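Local coordinates for uncharacterized protein (Bacteroides eggerthii, PDB 4L3R), which is of unknown function but belongs to the DUF4847 family of the calycin clan, a group of beta-barrel proteins many of which bind small ligands, at residues B[19-22]-B[26-29]; B[44-47]-B[51-54]; B[118-123]-B[129-134]. All blocks are in the same frame, centred on the assembly; numbering follows the deposited sequence. Where two conformers were deposited one is given.

Contact 1 (B[19-22]-B[26-29])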
loop_
_atom_site.group_PDB
_atom_site.type_symbol
_atom_site.label_atom_id
_atom_site.label_comp_id
_atom_site.label_asym_id
_atom_site.label_seq_id
_atom_site.Cartn_x
_atom_site.Cartn_y
_atom_site.Cartn_z
ATOM N N ARG B 19 -18.010 17.930 -3.671
ATOM C CA ARG B 19 -18.079 19.388 -3.590
ATOM C C ARG B 19 -16.714 20.047 -3.790
ATOM O O ARG B 19 -15.689 19.416 -3.532
ATOM C CB ARG B 19 -18.631 19.811 -2.202
ATOM C CG ARG B 19 -17.869 19.243 -1.016
ATOM C CD ARG B 19 -18.684 19.308 0.263
ATOM N NE ARG B 19 -17.897 18.889 1.428
ATOM C CZ ARG B 19 -17.090 19.670 2.149
ATOM N NH1 ARG B 19 -16.941 20.953 1.843
ATOM N NH2 ARG B 19 -16.424 19.170 3.181
ATOM N N ILE B 20 -16.712 21.307 -4.263
ATOM C CA ILE B 20 -15.516 22.159 -4.389
ATOM C C ILE B 20 -15.954 23.533 -3.907
ATOM O O ILE B 20 -16.626 24.239 -4.646
ATOM C CB ILE B 20 -14.858 22.209 -5.786
ATOM C CG1 ILE B 20 -14.706 20.805 -6.363
ATOM C CG2 ILE B 20 -13.494 22.923 -5.676
ATOM C CD1 ILE B 20 -13.842 20.692 -7.644
ATOM N N THR B 21 -15.627 23.896 -2.671
ATOM C CA THR B 21 -16.131 25.134 -2.087
ATOM C C THR B 21 -15.041 25.884 -1.320
ATOM O O THR B 21 -13.874 25.494 -1.353
ATOM C CB THR B 21 -17.335 24.773 -1.205
ATOM O OG1 THR B 21 -17.932 25.960 -0.709
ATOM C CG2 THR B 21 -16.985 23.821 -0.065
ATOM N N THR B 22 -15.428 26.991 -0.669
ATOM C CA THR B 22 -14.516 27.827 0.119
ATOM C C THR B 22 -14.167 27.118 1.424
ATOM O O THR B 22 -14.857 26.175 1.821
ATOM C CB THR B 22 -15.125 29.207 0.367
ATOM O OG1 THR B 22 -16.430 29.035 0.926
ATOM C CG2 THR B 22 -15.188 30.044 -0.903
ATOM N N LYS B 26 -20.699 26.430 3.268
ATOM C CA LYS B 26 -21.725 25.382 3.364
ATOM C C LYS B 26 -22.259 24.980 1.963
ATOM O O LYS B 26 -22.866 23.916 1.831
ATOM C CB LYS B 26 -22.888 25.832 4.281
ATOM C CG LYS B 26 -23.024 24.994 5.551
ATOM C CD LYS B 26 -21.886 25.244 6.545
ATOM C CE LYS B 26 -21.719 24.127 7.551
ATOM N NZ LYS B 26 -22.858 24.048 8.506
ATOM N N GLU B 27 -22.055 25.835 0.940
ATOM C CA GLU B 27 -22.487 25.570 -0.437
ATOM C C GLU B 27 -21.670 24.423 -1.078
ATOM O O GLU B 27 -20.524 24.182 -0.689
ATOM C CB GLU B 27 -22.401 26.855 -1.304
ATOM C CG GLU B 27 -21.004 27.383 -1.651
ATOM C CD GLU B 27 -20.237 28.150 -0.582
ATOM O OE1 GLU B 27 -20.699 28.188 0.581
ATOM O OE2 GLU B 27 -19.149 28.681 -0.903
ATOM N N GLN B 28 -22.266 23.724 -2.058
ATOM C CA GLN B 28 -21.605 22.613 -2.748
ATOM C C GLN B 28 -20.474 23.110 -3.644
ATOM O O GLN B 28 -19.400 22.518 -3.641
ATOM C CB GLN B 28 -22.607 21.807 -3.588
ATOM C CG GLN B 28 -22.048 20.460 -4.061
ATOM C CD GLN B 28 -23.034 19.681 -4.891
ATOM O OE1 GLN B 28 -24.065 20.198 -5.326
ATOM N NE2 GLN B 28 -22.723 18.422 -5.163
ATOM N N PHE B 29 -20.727 24.163 -4.439
ATOM C CA PHE B 29 -19.721 24.735 -5.334
ATOM C C PHE B 29 -19.569 26.218 -5.064
ATOM O O PHE B 29 -20.577 26.904 -4.858
ATOM C CB PHE B 29 -20.086 24.478 -6.793
ATOM C CG PHE B 29 -20.129 23.002 -7.094
ATOM C CD1 PHE B 29 -18.963 22.247 -7.114
ATOM C CD2 PHE B 29 -21.340 22.349 -7.277
ATOM C CE1 PHE B 29 -19.007 20.878 -7.341
ATOM C CE2 PHE B 29 -21.376 20.983 -7.553
ATOM C CZ PHE B 29 -20.213 20.254 -7.561
#
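Thr21 directs its side chain at Glu27, and the two cross obliquely. The hydroxyl lies opposite the backbone N across the first torsion (chi1 -175°), which sets it over the backbone carbonyl of Glu27. Thr21 OG1 donates to Glu27 O at 3.1 Å, from above the carbonyl plane. Glu27 bends at its second torsion (chi2 -78°), which brings the carboxylate up to Thr21 and Thr22, and OE2 is 3.3 Å from Thr22 OG1 in a weak and unsettled hydrogen bond. Next to this, the backbones meet directly. Ile20 N donates to Gln28 O at 3.0 Å, and Phe29 CA brings its hydrogen to Ile20 O at 3.2 Å. Ile20 and Phe29 form a single beta bridge. The Phe29 ring lies obliquely beside the backbone of Arg19 and Ile20, and CD1 stands 4.3 Å from Ile20 CB. Gln28 CG lies over one face of that ring and rests 3.9 Å from Arg19 CB. A valine at Thr21 would probably leave the Glu27 carbonyl without its hydroxyl donor and hold the 26-29 loop less firmly. Around the contact, strand 137-144 pairs with strand 15-22, helix 106-116 packs on Ile20 and Phe29, and helix 37-48 reaches Phe29 through Arg44 and Leu47.

Contact 2 (B[44-47]-B[51-54])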
loop_
_atom_site.group_PDB
_atom_site.type_symbol
_atom_site.label_atom_id
_atom_site.label_comp_id
_atom_site.label_asym_id
_atom_site.label_seq_id
_atom_site.Cartn_x
_atom_site.Cartn_y
_atom_site.Cartn_z
ATOM N N ARG B 44 -22.837 19.081 -13.902
ATOM C CA ARG B 44 -23.551 18.208 -12.971
ATOM C C ARG B 44 -23.944 16.892 -13.633
ATOM O O ARG B 44 -23.974 15.882 -12.940
ATOM C CB ARG B 44 -24.775 18.907 -12.373
ATOM C CG ARG B 44 -24.380 19.907 -11.298
ATOM C CD ARG B 44 -25.591 20.639 -10.779
ATOM N NE ARG B 44 -25.267 21.567 -9.695
ATOM C CZ ARG B 44 -25.068 21.235 -8.422
ATOM N NH1 ARG B 44 -25.125 19.964 -8.039
ATOM N NH2 ARG B 44 -24.797 22.174 -7.522
ATOM N N GLU B 45 -24.191 16.880 -14.959
ATOM C CA GLU B 45 -24.501 15.644 -15.681
ATOM C C GLU B 45 -23.234 14.799 -15.820
ATOM O O GLU B 45 -23.300 13.582 -15.658
ATOM C CB GLU B 45 -25.128 15.927 -17.059
ATOM C CG GLU B 45 -26.552 16.467 -16.990
ATOM C CD GLU B 45 -27.572 15.591 -16.286
ATOM O OE1 GLU B 45 -27.451 14.346 -16.359
ATOM O OE2 GLU B 45 -28.495 16.154 -15.653
ATOM N N LEU B 46 -22.075 15.438 -16.064
ATOM C CA LEU B 46 -20.794 14.726 -16.129
ATOM C C LEU B 46 -20.413 14.188 -14.743
ATOM O O LEU B 46 -19.823 13.113 -14.660
ATOM C CB LEU B 46 -19.683 15.637 -16.682
ATOM C CG LEU B 46 -19.832 15.986 -18.168
ATOM C CD1 LEU B 46 -18.992 17.177 -18.537
ATOM C CD2 LEU B 46 -19.479 14.794 -19.058
ATOM N N LEU B 47 -20.786 14.904 -13.661
ATOM C CA LEU B 47 -20.512 14.472 -12.288
ATOM C C LEU B 47 -21.361 13.255 -11.890
ATOM O O LEU B 47 -20.920 12.491 -11.036
ATOM C CB LEU B 47 -20.751 15.631 -11.303
ATOM C CG LEU B 47 -20.377 15.401 -9.834
ATOM C CD1 LEU B 47 -18.893 15.100 -9.682
ATOM C CD2 LEU B 47 -20.752 16.605 -8.992
ATOM N N GLU B 51 -17.615 6.820 -13.083
ATOM C CA GLU B 51 -16.167 6.879 -13.298
ATOM C C GLU B 51 -15.590 8.305 -13.339
ATOM O O GLU B 51 -14.374 8.429 -13.239
ATOM C CB GLU B 51 -15.759 6.115 -14.586
ATOM C CG GLU B 51 -16.330 6.653 -15.897
ATOM C CD GLU B 51 -17.562 5.946 -16.432
ATOM O OE1 GLU B 51 -18.415 5.531 -15.613
ATOM O OE2 GLU B 51 -17.712 5.876 -17.674
ATOM N N ASN B 52 -16.411 9.367 -13.482
ATOM C CA ASN B 52 -15.904 10.751 -13.539
ATOM C C ASN B 52 -15.693 11.360 -12.155
ATOM O O ASN B 52 -16.441 11.070 -11.220
ATOM C CB ASN B 52 -16.844 11.645 -14.345
ATOM C CG ASN B 52 -16.939 11.269 -15.803
ATOM O OD1 ASN B 52 -16.187 10.440 -16.296
ATOM N ND2 ASN B 52 -17.856 11.885 -16.539
ATOM N N PHE B 53 -14.664 12.225 -12.046
ATOM C CA PHE B 53 -14.265 12.944 -10.834
ATOM C C PHE B 53 -13.977 11.978 -9.676
ATOM O O PHE B 53 -14.503 12.135 -8.570
ATOM C CB PHE B 53 -15.310 14.000 -10.437
ATOM C CG PHE B 53 -15.611 14.995 -11.533
ATOM C CD1 PHE B 53 -14.883 16.171 -11.642
ATOM C CD2 PHE B 53 -16.633 14.762 -12.444
ATOM C CE1 PHE B 53 -15.142 17.074 -12.670
ATOM C CE2 PHE B 53 -16.901 15.673 -13.464
ATOM C CZ PHE B 53 -16.165 16.831 -13.562
ATOM N N THR B 54 -13.118 10.983 -9.945
ATOM C CA THR B 54 -12.710 9.992 -8.954
ATOM C C THR B 54 -11.262 10.247 -8.528
ATOM O O THR B 54 -10.495 10.883 -9.257
ATOM C CB THR B 54 -12.881 8.580 -9.491
ATOM O OG1 THR B 54 -12.064 8.406 -10.650
ATOM C CG2 THR B 54 -14.325 8.243 -9.797
#
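Asn52 reaches back to the end of helix 37-48 and meets the backbone carbonyl of Leu46. Its CB already lies 3.3 Å from Leu46 O. CG is anti to the carbonyl carbon of its own residue (chi1 -65°), and this swings the amide toward the helix. Asn52 CG lies 3.6 Å from Leu46 O. At the tip, Asn52 ND2 donates to Leu46 O at 3.0 Å, with an angle of 151° at the hydrogen. The donor is tilted from the plane of the Leu46 carbonyl, and the oxygen lies somewhat out of the amide plane. ND2 is also 4.2 Å from Leu46 CB and from Leu46 CD2, so it rests along that side chain.

Phe53 turns its ring to the next residue of the helix. Its side chain crosses that of Leu47 at about a right angle. Leu47 CD1 approaches Phe53 CD2 obliquely, at 3.6 Å. The carbonyl carbon of Leu46 lies at the ring edge, 4.0 Å from Phe53 CE2. Phe111 of helix 106-116 meets the same ring edge-to-face. Phe53 and Thr54 both face His73, in a G1 beta bulge where strand 54-61 begins. Lys16 NZ bonds to both Leu47 O and Asn52 O, which ties the two segments together a second time.

The chemistry is thus divided. A buried amide donates a hydrogen bond to a carbonyl near the C-terminal end of the helix, where the helix dipole would probably strengthen the acceptor. Beside it, the contact of Leu47 with Phe53 is purely apolar.

Contact 3 (B[118-123]-B[129-134])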
loop_
_atom_site.group_PDB
_atom_site.type_symbol
_atom_site.label_atom_id
_atom_site.label_comp_id
_atom_site.label_asym_id
_atom_site.label_seq_id
_atom_site.Cartn_x
_atom_site.Cartn_y
_atom_site.Cartn_z
ATOM N N VAL B 118 -2.977 20.830 -3.591
ATOM C CA VAL B 118 -3.345 20.437 -2.221
ATOM C C VAL B 118 -2.149 20.658 -1.288
ATOM O O VAL B 118 -1.004 20.526 -1.723
ATOM C CB VAL B 118 -3.881 18.984 -2.068
ATOM C CG1 VAL B 118 -5.173 18.792 -2.848
ATOM C CG2 VAL B 118 -2.830 17.923 -2.439
ATOM N N PHE B 119 -2.413 21.043 -0.032
ATOM C CA PHE B 119 -1.357 21.243 0.971
ATOM C C PHE B 119 -1.680 20.534 2.307
ATOM O O PHE B 119 -0.739 20.166 3.012
ATOM C CB PHE B 119 -1.072 22.735 1.196
ATOM C CG PHE B 119 -2.211 23.555 1.743
ATOM C CD1 PHE B 119 -3.144 24.128 0.892
ATOM C CD2 PHE B 119 -2.274 23.870 3.092
ATOM C CE1 PHE B 119 -4.174 24.926 1.396
ATOM C CE2 PHE B 119 -3.285 24.691 3.589
ATOM C CZ PHE B 119 -4.236 25.200 2.740
ATOM N N LYS B 120 -2.972 20.340 2.665
ATOM C CA LYS B 120 -3.360 19.634 3.895
ATOM C C LYS B 120 -4.711 18.949 3.696
ATOM O O LYS B 120 -5.380 19.183 2.689
ATOM C CB LYS B 120 -3.378 20.574 5.127
ATOM C CG LYS B 120 -4.479 21.642 5.129
ATOM C CD LYS B 120 -4.413 22.550 6.362
ATOM C CE LYS B 120 -5.604 23.479 6.460
ATOM N NZ LYS B 120 -5.548 24.348 7.670
ATOM N N TYR B 121 -5.094 18.077 4.640
ATOM C CA TYR B 121 -6.346 17.331 4.539
ATOM C C TYR B 121 -6.909 16.938 5.898
ATOM O O TYR B 121 -6.268 17.097 6.933
ATOM C CB TYR B 121 -6.119 16.036 3.720
ATOM C CG TYR B 121 -5.393 14.954 4.491
ATOM C CD1 TYR B 121 -4.011 14.989 4.648
ATOM C CD2 TYR B 121 -6.094 13.934 5.129
ATOM C CE1 TYR B 121 -3.344 14.029 5.405
ATOM C CE2 TYR B 121 -5.437 12.973 5.895
ATOM C CZ TYR B 121 -4.060 13.026 6.033
ATOM O OH TYR B 121 -3.377 12.101 6.779
ATOM N N GLU B 122 -8.104 16.365 5.858
ATOM C CA GLU B 122 -8.765 15.753 6.999
ATOM C C GLU B 122 -9.764 14.735 6.440
ATOM O O GLU B 122 -10.193 14.859 5.292
ATOM C CB GLU B 122 -9.407 16.792 7.943
ATOM C CG GLU B 122 -10.539 17.606 7.344
ATOM C CD GLU B 122 -11.030 18.773 8.182
ATOM O OE1 GLU B 122 -10.484 19.005 9.286
ATOM O OE2 GLU B 122 -11.958 19.474 7.716
ATOM N N GLY B 123 -10.050 13.697 7.208
ATOM C CA GLY B 123 -10.971 12.665 6.762
ATOM C C GLY B 123 -11.167 11.513 7.721
ATOM O O GLY B 123 -10.457 11.384 8.724
ATOM N N THR B 129 -11.497 15.385 2.911
ATOM C CA THR B 129 -11.497 16.805 2.586
ATOM C C THR B 129 -10.073 17.215 2.280
ATOM O O THR B 129 -9.208 17.040 3.136
ATOM C CB THR B 129 -12.082 17.620 3.746
ATOM O OG1 THR B 129 -13.347 17.072 4.108
ATOM C CG2 THR B 129 -12.249 19.091 3.394
ATOM N N LEU B 130 -9.823 17.747 1.068
ATOM C CA LEU B 130 -8.500 18.211 0.658
ATOM C C LEU B 130 -8.497 19.726 0.553
ATOM O O LEU B 130 -9.328 20.298 -0.158
ATOM C CB LEU B 130 -8.092 17.595 -0.687
ATOM C CG LEU B 130 -8.115 16.074 -0.774
ATOM C CD1 LEU B 130 -7.688 15.607 -2.158
ATOM C CD2 LEU B 130 -7.225 15.441 0.283
ATOM N N TYR B 131 -7.557 20.370 1.245
ATOM C CA TYR B 131 -7.395 21.815 1.220
ATOM C C TYR B 131 -6.380 22.146 0.157
ATOM O O TYR B 131 -5.310 21.533 0.146
ATOM C CB TYR B 131 -6.934 22.337 2.586
ATOM C CG TYR B 131 -8.003 22.250 3.650
ATOM C CD1 TYR B 131 -8.370 21.027 4.201
ATOM C CD2 TYR B 131 -8.647 23.393 4.114
ATOM C CE1 TYR B 131 -9.370 20.939 5.164
ATOM C CE2 TYR B 131 -9.642 23.320 5.085
ATOM C CZ TYR B 131 -10.000 22.092 5.609
ATOM O OH TYR B 131 -10.991 22.038 6.560
ATOM N N PHE B 132 -6.695 23.104 -0.732
ATOM C CA PHE B 132 -5.776 23.501 -1.795
ATOM C C PHE B 132 -5.760 25.005 -1.948
ATOM O O PHE B 132 -6.751 25.661 -1.624
ATOM C CB PHE B 132 -6.157 22.816 -3.122
ATOM C CG PHE B 132 -7.437 23.293 -3.768
ATOM C CD1 PHE B 132 -8.660 22.736 -3.421
ATOM C CD2 PHE B 132 -7.412 24.265 -4.765
ATOM C CE1 PHE B 132 -9.839 23.159 -4.043
ATOM C CE2 PHE B 132 -8.586 24.659 -5.410
ATOM C CZ PHE B 132 -9.791 24.106 -5.044
ATOM N N LYS B 133 -4.634 25.553 -2.438
ATOM C CA LYS B 133 -4.520 26.993 -2.633
ATOM C C LYS B 133 -4.852 27.346 -4.092
ATOM O O LYS B 133 -4.342 26.721 -5.024
ATOM C CB LYS B 133 -3.139 27.535 -2.187
ATOM C CG LYS B 133 -1.928 27.198 -3.059
ATOM C CD LYS B 133 -1.475 28.391 -3.893
ATOM C CE LYS B 133 -0.262 28.068 -4.724
ATOM N NZ LYS B 133 0.288 29.278 -5.386
ATOM N N ASP B 134 -5.761 28.325 -4.274
ATOM C CA ASP B 134 -6.199 28.831 -5.570
ATOM C C ASP B 134 -5.838 30.318 -5.581
ATOM O O ASP B 134 -6.644 31.162 -5.187
ATOM C CB ASP B 134 -7.705 28.575 -5.767
ATOM C CG ASP B 134 -8.283 29.104 -7.071
ATOM O OD1 ASP B 134 -7.539 29.152 -8.077
ATOM O OD2 ASP B 134 -9.484 29.446 -7.089
#
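The beta hairpin of strands 118-123 and 127-134 carries this contact, and Glu122 and Tyr131 meet on one of its faces. Tyr131 OH donates to Glu122 OE2 at 3.0 Å. The oxygen lies at the edge of the ring, while the hydroxyl comes to it from above the carboxylate plane. The two flat groups are 78° apart. Lys120 runs over one face of the same ring. Its chain is extended beyond CG, and CE sits 4.1 Å from the ring centroid in a CH-pi contact. Its ammonium is farther off and at most weakly attracted.

Phe119 meets Tyr131 at the root of its side chain. Its CG lies between the backbone N and the carbonyl carbon (chi1 63°), which brings the ring along the neighbouring strand. Tyr131 CB stands over the Phe119 face, 3.9 Å from Phe119 CZ.

The strands are antiparallel, and the pairing shifts by one residue between Val118 and Lys120. This beta bulge lies between the non-hydrogen-bonded pair Val118-Phe132 and the hydrogen-bonded pair Lys120-Tyr131. Phe119 N donates to Tyr131 O at 2.9 Å, and Tyr131 N to Lys120 O. Glu122 and Thr129 exchange two backbone bonds, Thr129 N reaching Glu122 O at 2.8 Å. Strand 118-123 also makes backbone hydrogen bonds to Ile93 and His91, which joins it to the other end of the sheet, consistent with a closed calycin-like barrel.

The face with Val118, Tyr121, Leu130 and Phe132 is mostly apolar. Val118 CG1 touches Leu130 CB at 3.8 Å, and Tyr121 CB lies 3.7 Å from Leu130 CD2. Helix 4-10 packs on Tyr121.

In the fold
The three contacts follow one another along the chain. Contact 1 and contact 2 have centres 16 Å apart, yet they touch. Gln28 OE1 and Arg44 NH1 are 2.9 Å apart, a probable hydrogen bond, and Phe29 CZ packs on Leu47 CD2 at 4.0 Å. The loop after strand 15-22 is thereby tied to helix 37-48. Contact 1 and contact 3 reach the same sheet, with centres 13 Å apart. Ile20 CG2 meets Phe132 CZ at 3.9 Å. Contacts 2 and 3 do not touch. Their nearest atoms are about 9 Å apart, and they lie on opposite sides of the chain's centre.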